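Local coordinates for protein salmonella plasmid virulence: SpvB (Salmonella typhimurium, PDB 6P0X) that probably transfers ADP-ribose from NAD(+) to an arginine of host actin as a whole toxin, this chain being its N-terminal domain, itself of unknown function, at residues A[91-96]-A[107-112]; A[143-148]-A[174-179]; A[203-208]-A[279-284]; A[237-242]-A[293-298]. All coordinates share one frame; numbering follows the deposited sequence.

Interaction 1: A[91-96]-A[107-112]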
loop_
_atom_site.group_PDB
_atom_site.type_symbol
_atom_site.label_atom_id
_atom_site.label_comp_id
_atom_site.label_asym_id
_atom_site.label_seq_id
_atom_site.Cartn_x
_atom_site.Cartn_y
_atom_site.Cartn_z
ATOM N N PRO A 91 18.560 9.045 24.107
ATOM C CA PRO A 91 18.874 9.959 23.005
ATOM C C PRO A 91 18.004 9.677 21.792
ATOM O O PRO A 91 17.617 8.537 21.524
ATOM C CB PRO A 91 20.353 9.675 22.715
ATOM C CG PRO A 91 20.604 8.314 23.284
ATOM C CD PRO A 91 19.714 8.211 24.484
ATOM N N ASN A 92 17.686 10.740 21.066
ATOM C CA ASN A 92 16.910 10.638 19.840
ATOM C C ASN A 92 17.466 11.655 18.853
ATOM O O ASN A 92 17.465 12.859 19.139
ATOM C CB ASN A 92 15.425 10.888 20.113
ATOM C CG ASN A 92 14.539 10.486 18.950
ATOM O OD1 ASN A 92 14.873 9.584 18.179
ATOM N ND2 ASN A 92 13.400 11.156 18.816
ATOM N N PRO A 93 17.948 11.221 17.679
ATOM C CA PRO A 93 17.953 9.853 17.142
ATOM C C PRO A 93 19.044 8.946 17.717
ATOM O O PRO A 93 19.916 9.412 18.451
ATOM C CB PRO A 93 18.198 10.080 15.649
ATOM C CG PRO A 93 19.040 11.306 15.611
ATOM C CD PRO A 93 18.549 12.180 16.733
ATOM N N VAL A 94 18.979 7.657 17.381
ATOM C CA VAL A 94 20.028 6.699 17.709
ATOM C C VAL A 94 20.611 6.155 16.409
ATOM O O VAL A 94 20.060 6.343 15.325
ATOM C CB VAL A 94 19.528 5.549 18.607
ATOM C CG1 VAL A 94 18.889 6.098 19.867
ATOM C CG2 VAL A 94 18.547 4.662 17.846
ATOM N N THR A 95 21.753 5.489 16.528
ATOM C CA THR A 95 22.378 4.806 15.403
ATOM C C THR A 95 22.159 3.309 15.559
ATOM O O THR A 95 22.455 2.741 16.615
ATOM C CB THR A 95 23.872 5.123 15.324
ATOM O OG1 THR A 95 24.049 6.527 15.099
ATOM C CG2 THR A 95 24.517 4.350 14.181
ATOM N N CYS A 96 21.644 2.675 14.511
ATOM C CA CYS A 96 21.285 1.264 14.547
ATOM C C CYS A 96 22.049 0.508 13.472
ATOM O O CYS A 96 22.020 0.884 12.297
ATOM C CB CYS A 96 19.777 1.068 14.361
ATOM S SG CYS A 96 18.773 1.542 15.789
ATOM N N SER A 107 24.541 1.240 8.431
ATOM C CA SER A 107 23.894 1.692 9.651
ATOM C C SER A 107 22.796 2.702 9.319
ATOM O O SER A 107 22.740 3.264 8.221
ATOM C CB SER A 107 24.912 2.297 10.617
ATOM O OG SER A 107 25.439 3.508 10.105
ATOM N N TYR A 108 21.906 2.916 10.286
ATOM C CA TYR A 108 20.726 3.746 10.103
ATOM C C TYR A 108 20.623 4.775 11.218
ATOM O O TYR A 108 20.836 4.458 12.391
ATOM C CB TYR A 108 19.445 2.895 10.081
ATOM C CG TYR A 108 19.266 2.089 8.817
ATOM C CD1 TYR A 108 19.835 0.829 8.689
ATOM C CD2 TYR A 108 18.527 2.586 7.754
ATOM C CE1 TYR A 108 19.677 0.087 7.534
ATOM C CE2 TYR A 108 18.365 1.853 6.593
ATOM C CZ TYR A 108 18.941 0.604 6.488
ATOM O OH TYR A 108 18.784 -0.131 5.336
ATOM N N THR A 109 20.305 6.010 10.842
ATOM C CA THR A 109 19.859 7.009 11.802
ATOM C C THR A 109 18.371 6.792 12.041
ATOM O O THR A 109 17.570 6.846 11.097
ATOM C CB THR A 109 20.130 8.422 11.288
ATOM O OG1 THR A 109 21.542 8.614 11.131
ATOM C CG2 THR A 109 19.584 9.456 12.263
ATOM N N VAL A 110 18.003 6.512 13.289
ATOM C CA VAL A 110 16.642 6.126 13.644
ATOM C C VAL A 110 16.082 7.177 14.588
ATOM O O VAL A 110 16.617 7.382 15.686
ATOM C CB VAL A 110 16.597 4.731 14.285
ATOM C CG1 VAL A 110 15.170 4.371 14.674
ATOM C CG2 VAL A 110 17.184 3.701 13.329
ATOM N N THR A 111 15.001 7.827 14.164
ATOM C CA THR A 111 14.379 8.917 14.906
ATOM C C THR A 111 12.974 8.501 15.311
ATOM O O THR A 111 12.153 8.170 14.450
ATOM C CB THR A 111 14.331 10.195 14.062
ATOM O OG1 THR A 111 15.634 10.475 13.534
ATOM C CG2 THR A 111 13.859 11.373 14.901
ATOM N N ARG A 112 12.693 8.527 16.607
ATOM C CA ARG A 112 11.360 8.193 17.086
ATOM C C ARG A 112 10.422 9.382 16.913
ATOM O O ARG A 112 10.776 10.523 17.222
ATOM C CB ARG A 112 11.402 7.788 18.558
ATOM C CG ARG A 112 10.019 7.612 19.164
ATOM C CD ARG A 112 10.044 6.839 20.466
ATOM N NE ARG A 112 8.689 6.565 20.929
ATOM C CZ ARG A 112 8.375 6.188 22.163
ATOM N NH1 ARG A 112 9.322 6.044 23.084
ATOM N NH2 ARG A 112 7.106 5.961 22.479
HETATM O O HOH W 1 23.433 7.355 12.701
#
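V94 and C96 face V110 and Y108 as the hydrogen-bonded pairs of an antiparallel β-strand pairing, with T95 opposite T109 at the non-hydrogen-bonded pair between them. Four backbone bonds join the strands; V94 N reaches V110 O at 2.9 Å, and V110 N returns the bond to V94 O.

Side-chain hydrogen bonds continue the pattern where the cis peptide bond before P93 diverts the backbone. The amide of N92 acts here much as a peptide group would: OD1 accepts R112 N at 2.9 Å in a nearly straight bond (166°), and ND2 gives to R112 O at 3.1 Å, on a lone pair in the carbonyl plane. The amide reaches R112 because chi1 (-167°) sets CG opposite the backbone N, and ND2 is gripped a second time by T84 O.

Apolar contacts fall on both faces. V94 CG2 lies 4.1 Å from V110 CB on one, where W127 of strand 123-129 also touches V110. On the other, P93 and T109 run alongside each other, P93 CB 3.7 Å from T109 CG2.

One water bridges the two threonines: it sits 2.6 Å from T95 OG1 and donates to T109 OG1, whose other partner is N130 OD1.

Interaction 2: A[143-148]-A[174-179]; sequences NGILHL and SVTPAG
L146 and V175 exchange both of their backbone hydrogen bonds, L146 N to V175 O at 2.9 Å and V175 N to L146 O at the same length, the first almost straight (172°). V175 O also accepts from a water at 2.6 Å, which donates to G144 O (2.8 Å) too, so the loop before strand 146-149 stays tied to its neighbour beyond the last direct bond.

The side-chain bond is that of H147 with S174. ND1 and OG stand 2.6 Å apart, the hydroxyl lying at the edge of the imidazole near its plane. The other ring nitrogen, NE2, is bonded to D141 OD2, and two partners on different nitrogens fix the ring's rotation.

Apolar packing is lighter: L146 CB meets V175 CG1 at 3.8 Å, and both side chains also touch L225 of a loop. Two van der Waals contacts set aliphatic carbons against carbonyl oxygens, I145 CG2, anti to the backbone N, 3.3 Å from V175 O and P177 CD on G144 O.

A type I β turn from T176 to G179 then leads into strand 181-188. Two antiparallel β-hairpins, 135-140 with 146-149 and 165-175 with 181-188, are thus joined edge to edge through their inner strands.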
loop_
_atom_site.group_PDB
_atom_site.type_symbol
_atom_site.label_atom_id
_atom_site.label_comp_id
_atom_site.label_asym_id
_atom_site.label_seq_id
_atom_site.Cartn_x
_atom_site.Cartn_y
_atom_site.Cartn_z
ATOM N N ASN A 143 -1.139 -3.370 19.255
ATOM C CA ASN A 143 -1.491 -4.783 19.298
ATOM C C ASN A 143 -0.274 -5.691 19.183
ATOM O O ASN A 143 -0.433 -6.907 19.049
ATOM C CB ASN A 143 -2.496 -5.111 18.192
ATOM C CG ASN A 143 -3.862 -4.513 18.453
ATOM O OD1 ASN A 143 -4.393 -4.615 19.559
ATOM N ND2 ASN A 143 -4.431 -3.873 17.442
ATOM N N GLY A 144 0.933 -5.134 19.234
ATOM C CA GLY A 144 2.134 -5.938 19.169
ATOM C C GLY A 144 2.572 -6.335 17.778
ATOM O O GLY A 144 3.525 -7.111 17.645
ATOM N N ILE A 145 1.910 -5.843 16.743
ATOM C CA ILE A 145 2.277 -6.161 15.368
ATOM C C ILE A 145 3.338 -5.175 14.902
ATOM O O ILE A 145 3.265 -3.974 15.193
ATOM C CB ILE A 145 1.038 -6.135 14.453
ATOM C CG1 ILE A 145 -0.015 -7.115 14.970
ATOM C CG2 ILE A 145 1.420 -6.482 13.024
ATOM C CD1 ILE A 145 -1.411 -6.808 14.490
ATOM N N LEU A 146 4.333 -5.680 14.180
ATOM C CA LEU A 146 5.441 -4.869 13.698
ATOM C C LEU A 146 5.296 -4.670 12.195
ATOM O O LEU A 146 5.151 -5.644 11.447
ATOM C CB LEU A 146 6.778 -5.535 14.034
ATOM C CG LEU A 146 8.049 -4.723 13.792
ATOM C CD1 LEU A 146 8.072 -3.506 14.705
ATOM C CD2 LEU A 146 9.285 -5.582 14.010
ATOM N N HIS A 147 5.347 -3.411 11.756
ATOM C CA HIS A 147 5.096 -3.030 10.372
ATOM C C HIS A 147 6.305 -2.296 9.813
ATOM O O HIS A 147 6.806 -1.351 10.432
ATOM C CB HIS A 147 3.874 -2.109 10.241
ATOM C CG HIS A 147 2.625 -2.641 10.868
ATOM N ND1 HIS A 147 1.717 -3.416 10.180
ATOM C CD2 HIS A 147 2.115 -2.479 12.113
ATOM C CE1 HIS A 147 0.707 -3.721 10.978
ATOM N NE2 HIS A 147 0.926 -3.166 12.157
ATOM N N LEU A 148 6.753 -2.720 8.639
ATOM C CA LEU A 148 7.642 -1.935 7.797
ATOM C C LEU A 148 6.794 -1.245 6.738
ATOM O O LEU A 148 6.045 -1.914 6.005
ATOM C CB LEU A 148 8.706 -2.812 7.141
ATOM C CG LEU A 148 9.992 -3.034 7.934
ATOM C CD1 LEU A 148 10.878 -4.042 7.224
ATOM C CD2 LEU A 148 10.717 -1.711 8.119
ATOM N N SER A 174 3.952 -6.788 7.512
ATOM C CA SER A 174 3.523 -6.854 8.902
ATOM C C SER A 174 3.822 -8.239 9.452
ATOM O O SER A 174 3.677 -9.238 8.742
ATOM C CB SER A 174 2.029 -6.554 9.042
ATOM O OG SER A 174 1.693 -5.351 8.380
ATOM N N VAL A 175 4.233 -8.295 10.717
ATOM C CA VAL A 175 4.547 -9.559 11.374
ATOM C C VAL A 175 3.991 -9.535 12.792
ATOM O O VAL A 175 4.042 -8.507 13.478
ATOM C CB VAL A 175 6.066 -9.854 11.377
ATOM C CG1 VAL A 175 6.816 -8.904 12.309
ATOM C CG2 VAL A 175 6.324 -11.302 11.765
ATOM N N THR A 176 3.429 -10.666 13.214
ATOM C CA THR A 176 2.944 -10.871 14.568
ATOM C C THR A 176 4.052 -11.440 15.442
ATOM O O THR A 176 5.076 -11.911 14.936
ATOM C CB THR A 176 1.747 -11.824 14.562
ATOM O OG1 THR A 176 2.174 -13.133 14.160
ATOM C CG2 THR A 176 0.674 -11.326 13.613
ATOM N N PRO A 177 3.891 -11.393 16.768
ATOM C CA PRO A 177 4.855 -12.085 17.637
ATOM C C PRO A 177 4.966 -13.574 17.359
ATOM O O PRO A 177 6.002 -14.170 17.676
ATOM C CB PRO A 177 4.312 -11.817 19.047
ATOM C CG PRO A 177 3.557 -10.546 18.920
ATOM C CD PRO A 177 2.964 -10.543 17.539
ATOM N N ALA A 178 3.945 -14.193 16.770
ATOM C CA ALA A 178 3.970 -15.622 16.485
ATOM C C ALA A 178 4.644 -15.958 15.161
ATOM O O ALA A 178 4.753 -17.140 14.821
ATOM C CB ALA A 178 2.546 -16.189 16.494
ATOM N N GLY A 179 5.103 -14.959 14.412
ATOM C CA GLY A 179 5.785 -15.210 13.159
ATOM C C GLY A 179 4.905 -15.271 11.932
ATOM O O GLY A 179 5.331 -15.826 10.912
HETATM O O HOH W 2 5.209 -8.510 15.857
#

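Interaction 3: A[203-208]-A[279-284]; sequences RDRSAM and EIRLHR
The loop 203-208 packs along strand 280-282 of a small two-stranded antiparallel sheet, meeting it with an arginine stack at one end and a methionine of the acrylic acid pockets at the other. The guanidinium of R203 lies flat on that of R281, centres 4.0 Å apart and planes at 23°. At its edge, R203 NE forms a salt bridge with E279 OE1 at 2.6 Å, nearly straight (165°), in the guanidinium plane and on the syn lone pair; R203 NH2 adds a weak bond to the same oxygen. Because the chain of R203 bends at chi3 (95°), the group can present its NE to the glutamate and a face to R281 at once.

R205 makes the second polar link, its NE giving to H283 NE2 at 3.0 Å, tilted from the imidazole plane. A bridging water donates to R281 O at 2.8 Å and accepts from M208 N at 2.9 Å. M208 then carries the apolar end: its CB meets I280 CG2 at 3.9 Å and its CE meets L282 CD2 at 4.0 Å, and acrylic acid touches both M208 and I280.

The three arginines are interleaved with acids, which probably makes their closeness tolerable. E200 OE1 forms salt bridges with R205 NH2 and R281 NE, while the hydroxyl of S272 bonds both R281 NH1 and E279 OE1. The carboxylates of E279 and E200 probably balance the positive charge of the stacked guanidinium groups, and the bond R205 NE gives to H283 NE2 is consistent with a neutral imidazole there.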
loop_
_atom_site.group_PDB
_atom_site.type_symbol
_atom_site.label_atom_id
_atom_site.label_comp_id
_atom_site.label_asym_id
_atom_site.label_seq_id
_atom_site.Cartn_x
_atom_site.Cartn_y
_atom_site.Cartn_z
ATOM N N ARG A 203 3.754 14.488 -19.571
ATOM C CA ARG A 203 3.320 14.275 -18.198
ATOM C C ARG A 203 4.083 13.078 -17.652
ATOM O O ARG A 203 4.128 12.022 -18.295
ATOM C CB ARG A 203 1.811 14.027 -18.138
ATOM C CG ARG A 203 0.956 15.207 -18.598
ATOM C CD ARG A 203 -0.511 15.016 -18.238
ATOM N NE ARG A 203 -0.904 15.657 -16.985
ATOM C CZ ARG A 203 -1.801 16.635 -16.894
ATOM N NH1 ARG A 203 -2.409 17.087 -17.985
ATOM N NH2 ARG A 203 -2.105 17.154 -15.709
ATOM N N ASP A 204 4.692 13.242 -16.480
ATOM C CA ASP A 204 5.349 12.132 -15.795
ATOM C C ASP A 204 4.313 11.420 -14.939
ATOM O O ASP A 204 3.812 11.981 -13.959
ATOM C CB ASP A 204 6.526 12.611 -14.953
ATOM C CG ASP A 204 7.609 11.553 -14.823
ATOM O OD1 ASP A 204 7.263 10.364 -14.636
ATOM O OD2 ASP A 204 8.802 11.904 -14.922
ATOM N N ARG A 205 3.996 10.181 -15.307
ATOM C CA ARG A 205 2.869 9.473 -14.725
ATOM C C ARG A 205 3.288 8.269 -13.890
ATOM O O ARG A 205 2.430 7.474 -13.502
ATOM C CB ARG A 205 1.917 9.044 -15.838
ATOM C CG ARG A 205 2.607 8.276 -16.946
ATOM C CD ARG A 205 1.633 7.915 -18.045
ATOM N NE ARG A 205 0.731 9.025 -18.341
ATOM C CZ ARG A 205 1.004 9.997 -19.204
ATOM N NH1 ARG A 205 2.157 10.000 -19.865
ATOM N NH2 ARG A 205 0.123 10.968 -19.408
ATOM N N SER A 206 4.566 8.141 -13.555
ATOM C CA SER A 206 5.050 6.938 -12.891
ATOM C C SER A 206 5.004 7.024 -11.369
ATOM O O SER A 206 5.410 6.069 -10.700
ATOM C CB SER A 206 6.480 6.632 -13.341
ATOM O OG SER A 206 7.389 7.575 -12.806
ATOM N N ALA A 207 4.513 8.129 -10.804
ATOM C CA ALA A 207 4.598 8.312 -9.358
ATOM C C ALA A 207 3.589 7.453 -8.605
ATOM O O ALA A 207 3.913 6.908 -7.543
ATOM C CB ALA A 207 4.398 9.784 -9.000
ATOM N N MET A 208 2.377 7.310 -9.139
ATOM C CA MET A 208 1.296 6.675 -8.396
ATOM C C MET A 208 1.606 5.208 -8.108
ATOM O O MET A 208 2.268 4.519 -8.889
ATOM C CB MET A 208 -0.021 6.805 -9.170
ATOM C CG MET A 208 -1.221 6.145 -8.498
ATOM S SD MET A 208 -1.572 6.831 -6.859
ATOM C CE MET A 208 -2.907 5.762 -6.318
ATOM N N GLU A 279 3.747 15.802 -9.729
ATOM C CA GLU A 279 2.526 15.297 -10.340
ATOM C C GLU A 279 2.301 13.841 -9.956
ATOM O O GLU A 279 3.226 13.023 -9.972
ATOM C CB GLU A 279 2.585 15.439 -11.865
ATOM C CG GLU A 279 1.382 14.850 -12.605
ATOM C CD GLU A 279 1.233 15.374 -14.033
ATOM O OE1 GLU A 279 0.143 15.198 -14.626
ATOM O OE2 GLU A 279 2.209 15.942 -14.573
ATOM N N ILE A 280 1.062 13.527 -9.593
ATOM C CA ILE A 280 0.619 12.159 -9.356
ATOM C C ILE A 280 -0.616 11.962 -10.221
ATOM O O ILE A 280 -1.691 12.473 -9.897
ATOM C CB ILE A 280 0.310 11.887 -7.880
ATOM C CG1 ILE A 280 1.545 12.153 -7.018
ATOM C CG2 ILE A 280 -0.187 10.464 -7.695
ATOM C CD1 ILE A 280 1.311 11.897 -5.540
ATOM N N ARG A 281 -0.471 11.241 -11.328
ATOM C CA ARG A 281 -1.556 11.053 -12.281
ATOM C C ARG A 281 -2.144 9.658 -12.120
ATOM O O ARG A 281 -1.414 8.686 -11.908
ATOM C CB ARG A 281 -1.056 11.259 -13.713
ATOM C CG ARG A 281 -2.144 11.268 -14.771
ATOM C CD ARG A 281 -1.747 12.149 -15.950
ATOM N NE ARG A 281 -2.818 12.301 -16.935
ATOM C CZ ARG A 281 -3.843 13.141 -16.808
ATOM N NH1 ARG A 281 -3.954 13.906 -15.727
ATOM N NH2 ARG A 281 -4.764 13.213 -17.761
ATOM N N LEU A 282 -3.471 9.563 -12.210
ATOM C CA LEU A 282 -4.176 8.294 -12.056
ATOM C C LEU A 282 -4.873 7.941 -13.362
ATOM O O LEU A 282 -5.729 8.694 -13.840
ATOM C CB LEU A 282 -5.189 8.349 -10.910
ATOM C CG LEU A 282 -4.636 8.097 -9.506
ATOM C CD1 LEU A 282 -3.983 9.356 -8.950
ATOM C CD2 LEU A 282 -5.727 7.588 -8.574
ATOM N N HIS A 283 -4.513 6.790 -13.928
ATOM C CA HIS A 283 -5.136 6.281 -15.141
ATOM C C HIS A 283 -5.945 5.017 -14.902
ATOM O O HIS A 283 -6.595 4.531 -15.834
ATOM C CB HIS A 283 -4.071 5.992 -16.209
ATOM C CG HIS A 283 -3.458 7.216 -16.814
ATOM N ND1 HIS A 283 -4.147 8.047 -17.672
ATOM C CD2 HIS A 283 -2.213 7.738 -16.704
ATOM C CE1 HIS A 283 -3.355 9.033 -18.058
ATOM N NE2 HIS A 283 -2.176 8.869 -17.483
ATOM N N ARG A 284 -5.924 4.467 -13.692
ATOM C CA ARG A 284 -6.434 3.127 -13.453
ATOM C C ARG A 284 -7.647 3.152 -12.534
ATOM O O ARG A 284 -7.806 4.050 -11.698
ATOM C CB ARG A 284 -5.348 2.223 -12.845
ATOM C CG ARG A 284 -4.016 2.262 -13.584
ATOM C CD ARG A 284 -4.193 2.091 -15.088
ATOM N NE ARG A 284 -3.040 2.611 -15.821
ATOM C CZ ARG A 284 -2.909 2.572 -17.144
ATOM N NH1 ARG A 284 -1.824 3.076 -17.718
ATOM N NH2 ARG A 284 -3.858 2.026 -17.895
HETATM O O HOH W 3 4.906 16.093 -14.624
HETATM O O HOH W 4 1.331 8.764 -11.456
#

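Interaction 4: A[237-242]-A[293-298]; sequences WLFTLV and HHFPDE
H294 N gives a 2.8 Å hydrogen bond to L238 O, and the three aromatic side chains H293, H294 and F295 spread from this point over residues 237-240. The bond is bent and the donor tilted 34° from the carbonyl plane. F239 and H293 form a T-shaped pair: the CD1-CE1 edge of the phenyl ring is turned to the face of the imidazole, centroids 5.2 Å apart and planes at 76°. L238 CB sits 3.9 Å above the centre of the F239 ring. F239 CE1 also meets F295 CE1 at 4.0 Å, at the edge of the F295 ring. A face of that same ring takes L238, whose CD2 lies over it towards the rim while CD1 approaches CZ at 3.8 Å. H294 turns the other way, its chi1 of -54° setting CG opposite the carbonyl carbon and swinging NE2 to T240 OG1; the modelled 2.5 Å between NE2 and OG1 is very short, so the details of that bond are doubtful.

F239 and H293 are a non-hydrogen-bonded pair of the antiparallel strands 237-244 and 288-293. The regular pairing ends about here, with H294 N to L238 O as the last backbone bond: one strand turns a corner at L238, and the segment after H293 runs on into a short, weakly bonded helix at about 296-299. Deeper in the sheet the backbone bonds continue, from T240 to F292 and from V242 to L290.

Second-shell residues hold the rings. H294 ND1 is bonded to A302 O, and F258 meets the H294 ring edge-to-face. Y216 of strand 215-218 meets the ring of F239, and S23 OG binds H293 NE2.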
loop_
_atom_site.group_PDB
_atom_site.type_symbol
_atom_site.label_atom_id
_atom_site.label_comp_id
_atom_site.label_asym_id
_atom_site.label_seq_id
_atom_site.Cartn_x
_atom_site.Cartn_y
_atom_site.Cartn_z
ATOM N N TRP A 237 3.582 -18.571 0.139
ATOM C CA TRP A 237 2.341 -18.003 0.643
ATOM C C TRP A 237 1.183 -18.934 0.320
ATOM O O TRP A 237 1.137 -19.533 -0.758
ATOM C CB TRP A 237 2.074 -16.626 0.035
ATOM C CG TRP A 237 3.169 -15.629 0.239
ATOM C CD1 TRP A 237 4.101 -15.238 -0.677
ATOM C CD2 TRP A 237 3.440 -14.882 1.431
ATOM N NE1 TRP A 237 4.937 -14.295 -0.129
ATOM C CE2 TRP A 237 4.552 -14.059 1.164
ATOM C CE3 TRP A 237 2.852 -14.831 2.698
ATOM C CZ2 TRP A 237 5.088 -13.198 2.119
ATOM C CZ3 TRP A 237 3.384 -13.973 3.645
ATOM C CH2 TRP A 237 4.491 -13.169 3.350
ATOM N N LEU A 238 0.245 -19.045 1.258
ATOM C CA LEU A 238 -0.962 -19.828 1.038
ATOM C C LEU A 238 -2.114 -19.008 0.474
ATOM O O LEU A 238 -3.003 -19.579 -0.168
ATOM C CB LEU A 238 -1.403 -20.496 2.344
ATOM C CG LEU A 238 -0.418 -21.511 2.930
ATOM C CD1 LEU A 238 -1.006 -22.190 4.158
ATOM C CD2 LEU A 238 -0.015 -22.537 1.881
ATOM N N PHE A 239 -2.121 -17.691 0.692
ATOM C CA PHE A 239 -3.248 -16.842 0.331
ATOM C C PHE A 239 -2.759 -15.603 -0.404
ATOM O O PHE A 239 -1.751 -15.002 -0.021
ATOM C CB PHE A 239 -4.045 -16.424 1.576
ATOM C CG PHE A 239 -4.405 -17.571 2.480
ATOM C CD1 PHE A 239 -5.292 -18.551 2.061
ATOM C CD2 PHE A 239 -3.857 -17.670 3.748
ATOM C CE1 PHE A 239 -5.624 -19.607 2.891
ATOM C CE2 PHE A 239 -4.187 -18.726 4.583
ATOM C CZ PHE A 239 -5.071 -19.693 4.154
ATOM N N THR A 240 -3.477 -15.221 -1.461
ATOM C CA THR A 240 -3.160 -14.010 -2.211
ATOM C C THR A 240 -4.442 -13.252 -2.514
ATOM O O THR A 240 -5.324 -13.768 -3.207
ATOM C CB THR A 240 -2.421 -14.329 -3.515
ATOM O OG1 THR A 240 -1.297 -15.174 -3.237
ATOM C CG2 THR A 240 -1.928 -13.043 -4.164
ATOM N N LEU A 241 -4.543 -12.034 -1.997
ATOM C CA LEU A 241 -5.622 -11.123 -2.353
ATOM C C LEU A 241 -5.129 -10.217 -3.475
ATOM O O LEU A 241 -4.170 -9.459 -3.288
ATOM C CB LEU A 241 -6.054 -10.304 -1.140
ATOM C CG LEU A 241 -7.264 -9.386 -1.309
ATOM C CD1 LEU A 241 -8.528 -10.210 -1.485
ATOM C CD2 LEU A 241 -7.392 -8.450 -0.121
ATOM N N VAL A 242 -5.764 -10.304 -4.641
ATOM C CA VAL A 242 -5.319 -9.599 -5.838
ATOM C C VAL A 242 -6.289 -8.464 -6.134
ATOM O O VAL A 242 -7.504 -8.679 -6.200
ATOM C CB VAL A 242 -5.208 -10.549 -7.041
ATOM C CG1 VAL A 242 -4.841 -9.773 -8.293
ATOM C CG2 VAL A 242 -4.179 -11.634 -6.764
ATOM N N HIS A 293 -6.074 -19.146 -3.365
ATOM C CA HIS A 293 -5.401 -20.059 -2.456
ATOM C C HIS A 293 -4.288 -20.784 -3.202
ATOM O O HIS A 293 -4.363 -20.984 -4.418
ATOM C CB HIS A 293 -6.378 -21.080 -1.862
ATOM C CG HIS A 293 -7.410 -20.481 -0.959
ATOM N ND1 HIS A 293 -8.363 -21.238 -0.312
ATOM C CD2 HIS A 293 -7.642 -19.197 -0.595
ATOM C CE1 HIS A 293 -9.137 -20.448 0.410
ATOM N NE2 HIS A 293 -8.721 -19.204 0.256
ATOM N N HIS A 294 -3.255 -21.197 -2.459
ATOM C CA HIS A 294 -2.059 -21.815 -3.039
ATOM C C HIS A 294 -1.763 -23.101 -2.270
ATOM O O HIS A 294 -0.889 -23.143 -1.402
ATOM C CB HIS A 294 -0.873 -20.853 -3.011
ATOM C CG HIS A 294 -1.157 -19.527 -3.643
ATOM N ND1 HIS A 294 -1.092 -19.323 -5.005
ATOM C CD2 HIS A 294 -1.508 -18.337 -3.101
ATOM C CE1 HIS A 294 -1.391 -18.065 -5.275
ATOM N NE2 HIS A 294 -1.647 -17.445 -4.136
ATOM N N PHE A 295 -2.497 -24.157 -2.609
ATOM C CA PHE A 295 -2.334 -25.482 -2.017
ATOM C C PHE A 295 -2.081 -26.486 -3.137
ATOM O O PHE A 295 -2.947 -27.313 -3.454
ATOM C CB PHE A 295 -3.556 -25.871 -1.188
ATOM C CG PHE A 295 -3.756 -25.033 0.044
ATOM C CD1 PHE A 295 -4.400 -23.807 -0.024
ATOM C CD2 PHE A 295 -3.309 -25.482 1.278
ATOM C CE1 PHE A 295 -4.586 -23.041 1.114
ATOM C CE2 PHE A 295 -3.492 -24.722 2.419
ATOM C CZ PHE A 295 -4.131 -23.500 2.337
ATOM N N PRO A 296 -0.900 -26.438 -3.759
ATOM C CA PRO A 296 -0.655 -27.281 -4.942
ATOM C C PRO A 296 -0.714 -28.773 -4.666
ATOM O O PRO A 296 -1.145 -29.535 -5.542
ATOM C CB PRO A 296 0.746 -26.845 -5.392
ATOM C CG PRO A 296 1.397 -26.338 -4.149
ATOM C CD PRO A 296 0.301 -25.685 -3.355
ATOM N N ASP A 297 -0.291 -29.219 -3.484
ATOM C CA ASP A 297 -0.245 -30.652 -3.211
ATOM C C ASP A 297 -1.646 -31.232 -3.063
ATOM O O ASP A 297 -1.951 -32.297 -3.614
ATOM C CB ASP A 297 0.588 -30.912 -1.954
ATOM C CG ASP A 297 2.034 -30.474 -2.114
ATOM O OD1 ASP A 297 2.366 -29.895 -3.169
ATOM O OD2 ASP A 297 2.839 -30.704 -1.186
ATOM N N GLU A 298 -2.511 -30.543 -2.329
ATOM C CA GLU A 298 -3.853 -31.018 -2.032
ATOM C C GLU A 298 -4.887 -30.586 -3.063
ATOM O O GLU A 298 -6.065 -30.929 -2.916
ATOM C CB GLU A 298 -4.271 -30.527 -0.652
ATOM C CG GLU A 298 -3.790 -29.123 -0.358
ATOM C CD GLU A 298 -2.672 -29.101 0.659
ATOM O OE1 GLU A 298 -2.663 -30.008 1.515
ATOM O OE2 GLU A 298 -1.831 -28.178 0.630
#

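In the fold
Interactions 1 and 2 follow one another along the chain, whereas the segments of interactions 3 and 4 alternate, 203-208, 237-242, 279-284, 293-298, so these two contacts interlock in sequence. Interactions 1, 2 and 4 belong to the same run of antiparallel strand pairings: 1 to 2 and 2 to 4 each span about 21 Å between centres, and 1 to 4 about 39 Å. Interaction 3 uses the separate two-stranded sheet 271-273 with 280-282, on the other side of the chain's centre from interaction 2 and about 32 Å from it. None touches another. The almost wholly β N-terminal domain is therefore joined at scattered points, with interaction 3 alone contributing to the acrylic acid pockets.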